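Immunoreactive 84kD antigen PG93 (Porphyromonas gingivalis, PDB 5M11) serves as an essential surface-exposed component of the type IX secretion system of this oral bacterium and binds calcium and zinc ions. Local coordinates at residues Asp205-Val217 with Phe223-Leu237. Sequence-based numbering, arbitrary orientation.
Sequences DICFLLADGRVYV and FEPELLLSSSADSRL
The third and fourth strands of a four-stranded beta-propeller blade, represented by 214-217 and 226-230, pair antiparallel here, and segment 223-237 then crosses to the next blade, whose first strand is 236-239. Val217 and Glu226 exchange both backbone bonds, Val217 N reaching Glu226 O at 2.8 Å. A classic beta bulge follows: Leu228 and Leu229 both stand opposite Val215, whose O accepts from Leu228 N (2.8 Å) while its N donates to Leu229 O by a bent bond (2.9 Å). Leu227 CD1 lies over one face of the Tyr216 ring, 4.1 Å from its centroid, and also against the aliphatic chain of Arg214. A bend at chi3 (-71°) turns the Arg214 guanidinium back to Asp212, where NE and NH2 grip the carboxylate side-on in a salt bridge. Asp212 OD1 also takes Arg214 N, an Asx turn that overlaps the end of the type I turn Leu210-Gly213. Ala211 O, on the same turn, receives Asp234 N almost straight (2.8 Å, 171° at the hydrogen). At the other end Ile206 CG2 sits over the Phe223 ring. Leu209 CD2 meets Leu237 CB at 3.8 Å, joining the blades. Strand 252-256 of that next blade touches Leu228 and Leu229 through Ile255, while strand 196-202 pairs with 205-210 on its inner side.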
loop_
_atom_site.group_PDB
_atom_site.type_symbol
_atom_site.label_atom_id
_atom_site.label_comp_id
_atom_site.label_asym_id
_atom_site.label_seq_id
_atom_site.Cartn_x
_atom_site.Cartn_y
_atom_site.Cartn_z
ATOM N N ASP A 205 7.413 -21.072 37.621
ATOM C CA ASP A 205 6.875 -22.119 36.758
ATOM C C ASP A 205 7.048 -21.779 35.280
ATOM O O ASP A 205 7.216 -20.618 34.912
ATOM C CB ASP A 205 5.379 -22.386 37.038
ATOM C CG ASP A 205 4.978 -22.463 38.489
ATOM O OD1 ASP A 205 5.404 -23.420 39.173
ATOM O OD2 ASP A 205 4.221 -21.573 38.942
ATOM N N ILE A 206 6.961 -22.809 34.444
ATOM C CA ILE A 206 7.014 -22.767 32.989
ATOM C C ILE A 206 5.700 -23.389 32.503
ATOM O O ILE A 206 5.356 -24.481 32.950
ATOM C CB ILE A 206 8.309 -23.461 32.418
ATOM C CG1 ILE A 206 8.211 -23.767 30.923
ATOM C CG2 ILE A 206 8.753 -24.708 33.173
ATOM C CD1 ILE A 206 8.826 -22.723 30.058
ATOM N N CYS A 207 4.937 -22.686 31.657
ATOM C CA CYS A 207 3.675 -23.228 31.130
ATOM C C CYS A 207 3.808 -23.609 29.666
ATOM O O CYS A 207 4.412 -22.862 28.875
ATOM C CB CYS A 207 2.501 -22.278 31.335
ATOM S SG CYS A 207 2.108 -21.951 33.071
ATOM N N PHE A 208 3.201 -24.767 29.325
ATOM C CA PHE A 208 3.195 -25.359 27.996
ATOM C C PHE A 208 1.795 -25.502 27.460
ATOM O O PHE A 208 1.000 -26.283 27.981
ATOM C CB PHE A 208 3.868 -26.732 27.980
ATOM C CG PHE A 208 5.239 -26.820 28.593
ATOM C CD1 PHE A 208 6.376 -26.669 27.810
ATOM C CD2 PHE A 208 5.399 -27.176 29.927
ATOM C CE1 PHE A 208 7.647 -26.830 28.354
ATOM C CE2 PHE A 208 6.675 -27.345 30.471
ATOM C CZ PHE A 208 7.793 -27.173 29.680
ATOM N N LEU A 209 1.521 -24.773 26.385
ATOM C CA LEU A 209 0.249 -24.797 25.689
ATOM C C LEU A 209 0.323 -25.768 24.550
ATOM O O LEU A 209 1.240 -25.682 23.721
ATOM C CB LEU A 209 -0.153 -23.404 25.167
ATOM C CG LEU A 209 -1.353 -23.331 24.240
ATOM C CD1 LEU A 209 -2.643 -23.773 24.944
ATOM C CD2 LEU A 209 -1.482 -21.936 23.697
ATOM N N LEU A 210 -0.679 -26.662 24.494
ATOM C CA LEU A 210 -0.820 -27.691 23.490
ATOM C C LEU A 210 -1.838 -27.257 22.472
ATOM O O LEU A 210 -2.766 -26.510 22.800
ATOM C CB LEU A 210 -1.263 -28.994 24.172
ATOM C CG LEU A 210 -0.207 -29.937 24.759
ATOM C CD1 LEU A 210 0.810 -29.223 25.585
ATOM C CD2 LEU A 210 -0.864 -30.953 25.628
ATOM N N ALA A 211 -1.683 -27.750 21.233
ATOM C CA ALA A 211 -2.580 -27.499 20.105
ATOM C C ALA A 211 -4.024 -27.831 20.454
ATOM O O ALA A 211 -4.907 -27.080 20.047
ATOM C CB ALA A 211 -2.139 -28.305 18.896
ATOM N N ASP A 212 -4.264 -28.914 21.249
ATOM C CA ASP A 212 -5.625 -29.350 21.638
ATOM C C ASP A 212 -6.255 -28.494 22.771
ATOM O O ASP A 212 -7.321 -28.847 23.269
ATOM C CB ASP A 212 -5.639 -30.839 22.042
ATOM C CG ASP A 212 -4.796 -31.171 23.249
ATOM O OD1 ASP A 212 -5.037 -30.584 24.314
ATOM O OD2 ASP A 212 -3.891 -32.020 23.126
ATOM N N GLY A 213 -5.595 -27.414 23.182
ATOM C CA GLY A 213 -6.125 -26.535 24.215
ATOM C C GLY A 213 -5.604 -26.739 25.619
ATOM O O GLY A 213 -5.617 -25.793 26.406
ATOM N N ARG A 214 -5.144 -27.954 25.966
ATOM C CA ARG A 214 -4.627 -28.237 27.320
ATOM C C ARG A 214 -3.461 -27.317 27.681
ATOM O O ARG A 214 -2.781 -26.827 26.778
ATOM C CB ARG A 214 -4.170 -29.698 27.426
ATOM C CG ARG A 214 -5.311 -30.686 27.625
ATOM C CD ARG A 214 -4.794 -32.095 27.810
ATOM N NE ARG A 214 -4.252 -32.605 26.557
ATOM C CZ ARG A 214 -3.401 -33.614 26.461
ATOM N NH1 ARG A 214 -2.986 -34.243 27.548
ATOM N NH2 ARG A 214 -2.959 -34.003 25.274
ATOM N N VAL A 215 -3.246 -27.048 28.969
ATOM C CA VAL A 215 -2.123 -26.215 29.412
ATOM C C VAL A 215 -1.421 -26.940 30.530
ATOM O O VAL A 215 -2.050 -27.340 31.511
ATOM C CB VAL A 215 -2.526 -24.785 29.817
ATOM C CG1 VAL A 215 -1.414 -24.091 30.604
ATOM C CG2 VAL A 215 -2.922 -23.968 28.608
ATOM N N TYR A 216 -0.127 -27.130 30.369
ATOM C CA TYR A 216 0.652 -27.829 31.361
ATOM C C TYR A 216 1.507 -26.870 32.134
ATOM O O TYR A 216 2.005 -25.894 31.582
ATOM C CB TYR A 216 1.481 -28.932 30.701
ATOM C CG TYR A 216 0.678 -30.200 30.495
ATOM C CD1 TYR A 216 0.628 -31.186 31.480
ATOM C CD2 TYR A 216 -0.088 -30.388 29.348
ATOM C CE1 TYR A 216 -0.148 -32.329 31.320
ATOM C CE2 TYR A 216 -0.860 -31.538 29.175
ATOM C CZ TYR A 216 -0.889 -32.498 30.168
ATOM O OH TYR A 216 -1.649 -33.619 30.020
ATOM N N VAL A 217 1.646 -27.115 33.421
ATOM C CA VAL A 217 2.451 -26.250 34.272
ATOM C C VAL A 217 3.561 -27.103 34.914
ATOM O O VAL A 217 3.350 -28.284 35.239
ATOM C CB VAL A 217 1.578 -25.477 35.304
ATOM C CG1 VAL A 217 1.075 -26.387 36.430
ATOM C CG2 VAL A 217 2.332 -24.286 35.877
ATOM N N PHE A 223 10.622 -29.302 36.262
ATOM C CA PHE A 223 10.086 -29.530 34.924
ATOM C C PHE A 223 9.179 -30.813 34.852
ATOM O O PHE A 223 9.085 -31.429 33.790
ATOM C CB PHE A 223 11.226 -29.593 33.899
ATOM C CG PHE A 223 11.656 -28.257 33.358
ATOM C CD1 PHE A 223 12.337 -27.348 34.162
ATOM C CD2 PHE A 223 11.423 -27.920 32.029
ATOM C CE1 PHE A 223 12.716 -26.103 33.660
ATOM C CE2 PHE A 223 11.812 -26.676 31.529
ATOM C CZ PHE A 223 12.445 -25.776 32.350
ATOM N N GLU A 224 8.526 -31.211 35.983
ATOM C CA GLU A 224 7.575 -32.332 36.038
ATOM C C GLU A 224 6.205 -31.759 35.674
ATOM O O GLU A 224 5.638 -31.032 36.495
ATOM C CB GLU A 224 7.558 -32.994 37.423
ATOM C CG GLU A 224 8.849 -33.698 37.798
ATOM C CD GLU A 224 9.137 -33.861 39.282
ATOM O OE1 GLU A 224 8.303 -33.455 40.126
ATOM O OE2 GLU A 224 10.223 -34.393 39.597
ATOM N N PRO A 225 5.674 -31.954 34.444
ATOM C CA PRO A 225 4.416 -31.288 34.102
ATOM C C PRO A 225 3.158 -31.937 34.651
ATOM O O PRO A 225 2.963 -33.160 34.558
ATOM C CB PRO A 225 4.387 -31.327 32.567
ATOM C CG PRO A 225 5.663 -31.996 32.126
ATOM C CD PRO A 225 6.192 -32.735 33.301
ATOM N N GLU A 226 2.265 -31.075 35.167
ATOM C CA GLU A 226 0.911 -31.395 35.589
ATOM C C GLU A 226 -0.047 -30.436 34.878
ATOM O O GLU A 226 0.335 -29.330 34.503
ATOM C CB GLU A 226 0.755 -31.389 37.108
ATOM C CG GLU A 226 0.868 -30.045 37.787
ATOM C CD GLU A 226 0.956 -30.183 39.290
ATOM O OE1 GLU A 226 0.021 -30.765 39.887
ATOM O OE2 GLU A 226 1.983 -29.745 39.866
ATOM N N LEU A 227 -1.266 -30.890 34.619
ATOM C CA LEU A 227 -2.252 -30.104 33.877
ATOM C C LEU A 227 -2.766 -28.950 34.726
ATOM O O LEU A 227 -3.242 -29.204 35.826
ATOM C CB LEU A 227 -3.409 -31.015 33.433
ATOM C CG LEU A 227 -4.478 -30.380 32.543
ATOM C CD1 LEU A 227 -4.019 -30.275 31.126
ATOM C CD2 LEU A 227 -5.759 -31.182 32.588
ATOM N N LEU A 228 -2.670 -27.693 34.223
ATOM C CA LEU A 228 -3.138 -26.490 34.941
ATOM C C LEU A 228 -4.603 -26.228 34.595
ATOM O O LEU A 228 -5.466 -26.277 35.483
ATOM C CB LEU A 228 -2.243 -25.264 34.675
ATOM C CG LEU A 228 -2.617 -23.946 35.331
ATOM C CD1 LEU A 228 -2.484 -23.993 36.817
ATOM C CD2 LEU A 228 -1.748 -22.846 34.810
ATOM N N LEU A 229 -4.890 -25.986 33.310
ATOM C CA LEU A 229 -6.266 -25.838 32.851
ATOM C C LEU A 229 -6.415 -26.478 31.480
ATOM O O LEU A 229 -5.423 -26.811 30.826
ATOM C CB LEU A 229 -6.801 -24.384 32.885
ATOM C CG LEU A 229 -6.173 -23.213 32.106
ATOM C CD1 LEU A 229 -4.921 -22.710 32.735
ATOM C CD2 LEU A 229 -6.037 -23.459 30.601
ATOM N N SER A 230 -7.658 -26.664 31.063
ATOM C CA SER A 230 -7.992 -27.239 29.778
ATOM C C SER A 230 -8.733 -26.203 28.961
ATOM O O SER A 230 -9.959 -26.119 29.012
ATOM C CB SER A 230 -8.828 -28.503 29.948
ATOM O OG SER A 230 -8.338 -29.385 30.943
ATOM N N SER A 231 -7.993 -25.394 28.217
ATOM C CA SER A 231 -8.566 -24.384 27.337
ATOM C C SER A 231 -9.122 -25.051 26.048
ATOM O O SER A 231 -9.007 -26.274 25.874
ATOM C CB SER A 231 -7.501 -23.348 27.002
ATOM O OG SER A 231 -8.037 -22.319 26.200
ATOM N N SER A 232 -9.738 -24.250 25.157
ATOM C CA SER A 232 -10.261 -24.752 23.891
ATOM C C SER A 232 -9.103 -24.955 22.917
ATOM O O SER A 232 -8.058 -24.314 23.085
ATOM C CB SER A 232 -11.294 -23.787 23.319
ATOM O OG SER A 232 -10.715 -22.557 22.920
ATOM N N ALA A 233 -9.285 -25.830 21.894
ATOM C CA ALA A 233 -8.274 -26.136 20.875
ATOM C C ALA A 233 -7.832 -24.894 20.149
ATOM O O ALA A 233 -8.571 -23.912 20.066
ATOM C CB ALA A 233 -8.805 -27.149 19.874
ATOM N N ASP A 234 -6.599 -24.935 19.657
ATOM C CA ASP A 234 -5.959 -23.875 18.896
ATOM C C ASP A 234 -6.082 -22.512 19.619
ATOM O O ASP A 234 -6.455 -21.494 19.020
ATOM C CB ASP A 234 -6.503 -23.836 17.455
ATOM C CG ASP A 234 -6.155 -25.095 16.673
ATOM O OD1 ASP A 234 -5.033 -25.161 16.129
ATOM O OD2 ASP A 234 -7.004 -26.026 16.623
ATOM N N SER A 235 -5.766 -22.532 20.930
ATOM C CA SER A 235 -5.717 -21.352 21.790
ATOM C C SER A 235 -4.416 -20.639 21.523
ATOM O O SER A 235 -3.462 -21.295 21.086
ATOM C CB SER A 235 -5.806 -21.759 23.256
ATOM O OG SER A 235 -7.156 -21.856 23.670
ATOM N N ARG A 236 -4.351 -19.320 21.775
ATOM C CA ARG A 236 -3.117 -18.554 21.558
ATOM C C ARG A 236 -2.462 -18.221 22.909
ATOM O O ARG A 236 -3.178 -17.966 23.880
ATOM C CB ARG A 236 -3.411 -17.270 20.757
ATOM C CG ARG A 236 -3.773 -17.488 19.283
ATOM C CD ARG A 236 -4.982 -16.661 18.839
ATOM N NE ARG A 236 -6.249 -17.261 19.265
ATOM C CZ ARG A 236 -7.383 -16.593 19.439
ATOM N NH1 ARG A 236 -7.435 -15.287 19.206
ATOM N NH2 ARG A 236 -8.480 -17.228 19.844
ATOM N N LEU A 237 -1.115 -18.215 22.973
ATOM C CA LEU A 237 -0.368 -17.850 24.195
ATOM C C LEU A 237 0.389 -16.546 23.996
ATOM O O LEU A 237 1.267 -16.471 23.143
ATOM C CB LEU A 237 0.611 -18.960 24.670
ATOM C CG LEU A 237 1.715 -18.571 25.684
ATOM C CD1 LEU A 237 1.177 -18.409 27.086
ATOM C CD2 LEU A 237 2.769 -19.609 25.751
#